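Local coordinates for protein transcriptional regulator, GntR family (Ralstonia eutropha, PDB 3IHU) that is probably a DNA-binding transcriptional regulator of the GntR family, joining a winged helix-turn-helix domain to a helical FCD domain, at residues A[23-28]-A[47-52]; A[99-104]-A[159-164]; A[113-118]-A[192-197]. All blocks are in the same frame, centred on the assembly; numbering follows the deposited sequence.

Contact 1 of 3, residues A[23-28]-A[47-52]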
# COMPACT_ATOMS: atom_id res chain seq x y z
N PHE A 23 5.20 -2.84 9.99
CA PHE A 23 4.62 -1.70 9.30
C PHE A 23 5.63 -0.59 9.01
O PHE A 23 5.53 0.10 7.98
CB PHE A 23 3.40 -1.19 10.05
CG PHE A 23 2.25 -2.17 10.02
CD1 PHE A 23 1.58 -2.43 8.81
CD2 PHE A 23 1.85 -2.83 11.17
CE1 PHE A 23 0.51 -3.35 8.77
CE2 PHE A 23 0.80 -3.76 11.13
CZ PHE A 23 0.13 -4.00 9.93
N GLY A 24 6.62 -0.43 9.89
CA GLY A 24 7.69 0.52 9.68
C GLY A 24 8.51 0.28 8.43
O GLY A 24 8.90 1.25 7.74
N ILE A 25 8.80 -0.99 8.11
CA ILE A 25 9.61 -1.27 6.93
C ILE A 25 8.74 -1.11 5.68
O ILE A 25 9.17 -0.60 4.66
CB ILE A 25 10.28 -2.63 7.01
CG1 ILE A 25 11.44 -2.58 8.02
CG2 ILE A 25 10.77 -3.06 5.63
CD1 ILE A 25 11.93 -3.96 8.44
N MSE A 26 7.49 -1.50 5.79
CA MSE A 26 6.57 -1.33 4.66
C MSE A 26 6.30 0.15 4.38
O MSE A 26 6.42 0.59 3.24
CB MSE A 26 5.30 -2.16 4.86
CG MSE A 26 5.42 -3.46 4.03
SE MSE A 26 4.20 -4.81 4.51
CE MSE A 26 2.94 -3.70 5.49
N SER A 27 6.04 0.93 5.42
CA SER A 27 5.87 2.36 5.21
C SER A 27 7.16 3.06 4.74
O SER A 27 7.11 3.91 3.84
CB SER A 27 5.32 3.06 6.43
OG SER A 27 6.15 2.81 7.53
N GLY A 28 8.30 2.71 5.34
CA GLY A 28 9.60 3.22 4.92
C GLY A 28 9.93 2.95 3.46
O GLY A 28 10.52 3.78 2.79
N ALA A 47 17.87 -0.88 17.18
CA ALA A 47 18.17 0.52 17.57
C ALA A 47 17.20 1.46 16.83
O ALA A 47 16.70 2.41 17.37
CB ALA A 47 19.63 0.85 17.22
N HIS A 48 16.94 1.19 15.56
CA HIS A 48 16.09 2.08 14.78
C HIS A 48 14.63 2.08 15.27
O HIS A 48 14.00 3.12 15.38
CB HIS A 48 16.09 1.65 13.30
CG HIS A 48 15.39 2.61 12.39
ND1 HIS A 48 15.88 3.87 12.12
CD2 HIS A 48 14.22 2.51 11.71
CE1 HIS A 48 15.07 4.48 11.28
NE2 HIS A 48 14.05 3.69 11.03
N PHE A 49 14.07 0.91 15.51
CA PHE A 49 12.67 0.86 15.93
C PHE A 49 12.47 0.90 17.43
O PHE A 49 11.36 1.04 17.91
CB PHE A 49 11.99 -0.33 15.26
CG PHE A 49 11.77 -0.12 13.80
CD1 PHE A 49 10.81 0.79 13.37
CD2 PHE A 49 12.50 -0.82 12.86
CE1 PHE A 49 10.60 1.01 12.01
CE2 PHE A 49 12.27 -0.63 11.49
CZ PHE A 49 11.32 0.28 11.07
N GLY A 50 13.55 0.81 18.18
CA GLY A 50 13.44 0.76 19.61
C GLY A 50 12.71 -0.45 20.14
O GLY A 50 12.09 -0.37 21.18
N VAL A 51 12.82 -1.58 19.48
CA VAL A 51 12.22 -2.83 20.00
C VAL A 51 13.31 -3.88 20.17
O VAL A 51 14.45 -3.66 19.76
CB VAL A 51 11.10 -3.31 19.06
CG1 VAL A 51 10.04 -2.21 18.87
CG2 VAL A 51 11.68 -3.73 17.72
N GLY A 52 12.98 -5.03 20.78
CA GLY A 52 13.96 -6.07 21.07
C GLY A 52 14.13 -7.06 19.92
O GLY A 52 13.32 -7.09 18.96
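Gly24, whose backbone meets the ring of Phe49, presents a carbonyl that works within its own helix: Gly24 O accepts a hydrogen bond from the backbone N of Gly28 (2.9 Å). The hydroxyl of Ser27 lies near the carbonyls of the same turn, with Ser27 OG 2.8 Å from Phe23 O and 3.2 Å from Gly24 O; its one proton could serve either carbonyl. Across the contact the interaction is apolar. With no side chain on Gly24 to intervene, its CA comes 3.8 Å from Phe49 CE1, and CZ of the ring lies almost as near, so the phenyl group rests directly on the helix backbone, meeting it obliquely. Here is a worked case of helix packing in a winged helix-turn-helix: helix 17-31 packs against helix 42-49, which leads through a turn into helix 53-65, the probable recognition helix as in GntR relatives. Gly50, with positive phi, ends the first of these two helices, and Gly52 occupies the N-cap position of the second. Phe49 reaches out with CG anti to its own carbonyl carbon (chi1 -72°). The Ile25 and Phe49 side chains cross at about a right angle, with Ile25 CG1 4.1 Å from Phe49 CE2. One ring face is taken by the preceding residue: His48 CD2 lies over the centre of the Phe49 ring, 3.6 Å above its plane. Val21 and Phe34 also touch this phenylalanine.

Contact 2 of 3, residues A[99-104]-A[159-164]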
# COMPACT_ATOMS: atom_id res chain seq x y z
N GLY A 99 -9.75 -3.63 -6.78
CA GLY A 99 -11.10 -3.71 -7.25
C GLY A 99 -12.08 -4.17 -6.21
O GLY A 99 -13.10 -3.54 -6.00
N LEU A 100 -11.79 -5.30 -5.56
CA LEU A 100 -12.64 -5.77 -4.51
C LEU A 100 -12.68 -4.84 -3.29
O LEU A 100 -13.69 -4.77 -2.65
CB LEU A 100 -12.27 -7.17 -4.08
CG LEU A 100 -13.14 -7.92 -3.13
CD1 LEU A 100 -14.58 -7.83 -3.53
CD2 LEU A 100 -12.60 -9.45 -3.07
N LEU A 101 -11.58 -4.20 -2.93
CA LEU A 101 -11.61 -3.24 -1.84
C LEU A 101 -12.68 -2.12 -2.07
O LEU A 101 -13.46 -1.79 -1.16
CB LEU A 101 -10.25 -2.61 -1.69
CG LEU A 101 -10.03 -1.60 -0.55
CD1 LEU A 101 -10.02 -2.28 0.81
CD2 LEU A 101 -8.80 -0.73 -0.87
N ALA A 102 -12.63 -1.52 -3.26
CA ALA A 102 -13.57 -0.46 -3.68
C ALA A 102 -14.96 -1.03 -3.73
O ALA A 102 -15.91 -0.43 -3.24
CB ALA A 102 -13.17 0.09 -5.07
N ARG A 103 -15.12 -2.19 -4.38
CA ARG A 103 -16.41 -2.84 -4.44
C ARG A 103 -17.03 -3.04 -3.09
O ARG A 103 -18.20 -2.66 -2.87
CB ARG A 103 -16.32 -4.18 -5.15
CG ARG A 103 -17.67 -4.91 -5.31
CD ARG A 103 -17.49 -6.34 -5.85
NE ARG A 103 -18.83 -6.82 -6.14
CZ ARG A 103 -19.50 -6.60 -7.27
NH1 ARG A 103 -18.94 -6.03 -8.32
NH2 ARG A 103 -20.74 -7.00 -7.35
N ALA A 104 -16.28 -3.59 -2.16
CA ALA A 104 -16.85 -3.88 -0.84
C ALA A 104 -17.18 -2.58 -0.07
O ALA A 104 -18.10 -2.57 0.75
CB ALA A 104 -15.93 -4.76 -0.03
N ARG A 159 -7.19 -9.42 6.06
CA ARG A 159 -6.04 -10.32 6.18
C ARG A 159 -5.09 -10.25 4.97
O ARG A 159 -3.91 -10.40 5.14
CB ARG A 159 -6.50 -11.74 6.58
CG ARG A 159 -6.58 -12.79 5.49
CD ARG A 159 -7.13 -14.14 6.07
NE ARG A 159 -6.54 -15.28 5.39
CZ ARG A 159 -5.29 -15.71 5.58
N LEU A 160 -5.59 -9.93 3.78
CA LEU A 160 -4.73 -9.69 2.60
C LEU A 160 -4.23 -8.22 2.42
O LEU A 160 -3.54 -7.92 1.46
CB LEU A 160 -5.53 -9.96 1.33
CG LEU A 160 -5.96 -11.28 0.70
CD1 LEU A 160 -6.83 -12.30 1.62
CD2 LEU A 160 -6.68 -10.85 -0.55
N PHE A 161 -4.63 -7.32 3.32
CA PHE A 161 -4.56 -5.86 3.07
C PHE A 161 -3.18 -5.36 2.61
O PHE A 161 -3.07 -4.65 1.62
CB PHE A 161 -5.03 -5.11 4.34
CG PHE A 161 -5.21 -3.62 4.18
CD1 PHE A 161 -6.10 -3.11 3.22
CD2 PHE A 161 -4.55 -2.74 5.01
CE1 PHE A 161 -6.29 -1.74 3.08
CE2 PHE A 161 -4.73 -1.38 4.89
CZ PHE A 161 -5.61 -0.87 3.90
N PRO A 162 -2.09 -5.79 3.30
CA PRO A 162 -0.72 -5.43 2.85
C PRO A 162 -0.38 -5.66 1.38
O PRO A 162 0.34 -4.87 0.78
CB PRO A 162 0.17 -6.28 3.76
CG PRO A 162 -0.64 -6.50 5.01
CD PRO A 162 -2.09 -6.50 4.60
N THR A 163 -0.89 -6.72 0.75
CA THR A 163 -0.62 -6.90 -0.67
C THR A 163 -1.09 -5.71 -1.51
O THR A 163 -0.44 -5.33 -2.49
CB THR A 163 -1.33 -8.14 -1.23
OG1 THR A 163 -0.87 -9.30 -0.51
CG2 THR A 163 -1.01 -8.30 -2.76
N ILE A 164 -2.23 -5.14 -1.13
CA ILE A 164 -2.87 -4.08 -1.90
C ILE A 164 -1.95 -2.90 -2.10
O ILE A 164 -2.01 -2.22 -3.12
CB ILE A 164 -4.19 -3.66 -1.20
CG1 ILE A 164 -5.31 -4.61 -1.57
CG2 ILE A 164 -4.59 -2.28 -1.59
CD1 ILE A 164 -6.45 -4.60 -0.60
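The phenyl ring of Phe161 receives Leu101 at its edge, near the ring plane, where Leu101 CD1 comes 4.4 Å from Phe161 CE1. Beyond the two segments, the same ring forms an edge-to-face pair with His165, and Tyr145 and Leu149 touch it from helix 134-152. Leu101 is the one residue of 99-104 that bridges to both partners. Its CG stands anti to the backbone N (chi1 -178°), which carries the branched end across to the phenyl group, while the base of the side chain serves the second partner: Leu101 CB lies 4.4 Å from Ile164 CD1, the far end of the isoleucine. Phe161 likewise swings its ring anti to its backbone N (chi1 -171°), and the end of the side chain comes nearer to Leu101 than the direction of its first bond would suggest. Both approaches are at loose van der Waals distance and entirely hydrocarbon, and all three residues are buried. The helix bearing Phe161 and Ile164 is kinked where the N atoms of Pro162 and Thr163 make no bond to the turn before; proline has no N-H to offer. Shorter-span bonds carry the backbone through instead, Thr163 N to Leu160 O at 3.0 Å and Ile164 N to Phe161 O at 2.9 Å. In the all-helical FCD domain the contact joins helix 84-105 to helix 155-165, with helix 134-152 alongside: Tyr145 of that helix touches Leu101, Phe161 and Ile164 alike, Ile164 leans further on Met97 and Thr98 of helix 84-105, and Ala102 faces helix 179-195.

Contact 3 of 3, residues A[113-118]-A[192-197]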
# COMPACT_ATOMS: atom_id res chain seq x y z
N PRO A 113 -20.33 8.96 9.07
CA PRO A 113 -18.95 9.20 9.56
C PRO A 113 -17.83 8.67 8.66
O PRO A 113 -16.75 9.28 8.57
CB PRO A 113 -18.92 8.45 10.90
CG PRO A 113 -20.31 8.24 11.28
CD PRO A 113 -21.06 8.07 9.98
N GLN A 114 -18.06 7.53 8.03
CA GLN A 114 -17.05 6.90 7.16
C GLN A 114 -16.93 7.67 5.84
O GLN A 114 -15.83 7.86 5.32
CB GLN A 114 -17.39 5.44 6.90
CG GLN A 114 -17.14 4.52 8.10
CD GLN A 114 -17.63 3.10 7.84
OE1 GLN A 114 -18.39 2.85 6.92
NE2 GLN A 114 -17.16 2.16 8.63
N VAL A 115 -18.08 8.09 5.31
CA VAL A 115 -18.13 8.95 4.13
C VAL A 115 -17.33 10.24 4.37
O VAL A 115 -16.53 10.62 3.51
CB VAL A 115 -19.58 9.26 3.76
CG1 VAL A 115 -19.68 10.42 2.74
CG2 VAL A 115 -20.25 8.01 3.25
N GLN A 116 -17.50 10.84 5.55
CA GLN A 116 -16.75 12.03 5.95
C GLN A 116 -15.28 11.78 6.02
O GLN A 116 -14.48 12.61 5.56
CB GLN A 116 -17.21 12.57 7.32
CG GLN A 116 -18.58 13.21 7.28
CD GLN A 116 -18.95 13.90 8.60
OE1 GLN A 116 -18.18 13.92 9.56
NE2 GLN A 116 -20.15 14.47 8.62
N ALA A 117 -14.90 10.65 6.61
CA ALA A 117 -13.51 10.19 6.59
C ALA A 117 -13.01 10.00 5.16
O ALA A 117 -11.91 10.41 4.84
CB ALA A 117 -13.36 8.90 7.39
N LEU A 118 -13.80 9.42 4.29
CA LEU A 118 -13.33 9.12 2.94
C LEU A 118 -13.13 10.43 2.16
O LEU A 118 -12.07 10.67 1.56
CB LEU A 118 -14.28 8.12 2.21
CG LEU A 118 -13.66 7.58 0.93
CD1 LEU A 118 -12.56 6.52 1.32
CD2 LEU A 118 -14.74 7.04 -0.03
N ALA A 192 -16.75 6.65 -7.17
CA ALA A 192 -17.49 5.44 -7.51
C ALA A 192 -18.00 4.72 -6.24
O ALA A 192 -19.16 4.27 -6.13
CB ALA A 192 -16.63 4.50 -8.39
N VAL A 193 -17.15 4.69 -5.22
CA VAL A 193 -17.52 4.06 -3.98
C VAL A 193 -18.71 4.76 -3.36
O VAL A 193 -19.70 4.11 -2.98
CB VAL A 193 -16.34 3.98 -3.01
CG1 VAL A 193 -16.83 3.59 -1.64
CG2 VAL A 193 -15.29 2.94 -3.58
N LEU A 194 -18.59 6.09 -3.26
CA LEU A 194 -19.63 6.89 -2.61
C LEU A 194 -20.96 6.83 -3.32
O LEU A 194 -21.93 7.05 -2.69
CB LEU A 194 -19.17 8.34 -2.45
CG LEU A 194 -18.01 8.41 -1.48
CD1 LEU A 194 -17.54 9.85 -1.31
CD2 LEU A 194 -18.47 7.78 -0.17
N ALA A 195 -20.96 6.54 -4.61
CA ALA A 195 -22.19 6.37 -5.39
C ALA A 195 -22.87 4.99 -5.15
O ALA A 195 -23.99 4.78 -5.57
CB ALA A 195 -21.87 6.52 -6.90
N GLY A 196 -22.15 4.06 -4.51
CA GLY A 196 -22.76 2.91 -3.89
C GLY A 196 -22.97 1.74 -4.81
O GLY A 196 -23.46 0.71 -4.35
N GLU A 197 -22.66 1.90 -6.10
CA GLU A 197 -22.90 0.83 -7.04
C GLU A 197 -21.65 -0.09 -7.15
O GLU A 197 -20.57 0.36 -7.56
CB GLU A 197 -23.30 1.38 -8.41
CG GLU A 197 -24.01 0.26 -9.32
CD GLU A 197 -23.04 -0.76 -9.95
OE1 GLU A 197 -22.23 -0.32 -10.80
OE2 GLU A 197 -23.13 -1.99 -9.62
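In the helical bundle of the FCD domain, the first turns of helix 112-130 lie against the last turn of helix 179-195; Val115, Leu118 and Leu194 carry the contact, with a lesser share from buried Val193. Leu194 enters from the second helix, its CG anti to the carbonyl carbon (chi1 -67°), and its CD2 methyl is shared by two residues one turn apart. On one of them, Val115 CG2 stands 3.9 Å from Leu194 CD2, and CG1 of the same valine is only slightly farther, so both methyls of the valine touch Leu194 CD2 as the two side chains cross obliquely. On the other, Leu118 CD2 is 3.8 Å from Leu194 CD2 and equally near Leu194 CG; these leucines run alongside each other in opposite directions. Leu118 CD2 also approaches Val193 CG1 at 4.3 Å, while Phe144 and Leu148 of helix 134-152 touch the buried Leu118 as well. Beyond Leu194 the helix soon stops: Gly196 adopts positive phi, and Glu197 caps helix 198-219, its carboxylate bonded to the backbone N of Asp199 and Ala200. The polar work is thus done at the helix junction, whereas the interface itself rests on dispersion between methyl and methine groups, so the join depends on shape fit and burial of hydrocarbon rather than on directional bonds.

Contact 1 belongs to the GntR family region, contacts 2 and 3 to the FCD region, and the first lies on the opposite side of the chain's centre from the other two. Centres of contacts 1 and 2 are about 24 Å apart, yet CE of the selenomethionine Met26 packs 4.2 Å from Pro162 CB. Contact 3 is farther, its nearest atoms about 18 Å from those of contact 1. Contact 1 closes before the others open; the segments of contacts 2 and 3 alternate, tying together four helices of one bundle. Their centres are about 16 Å apart, and Ala102 touches Val193. The touch between contacts 1 and 2 sets the probable DNA-binding region against the FCD bundle within this one chain.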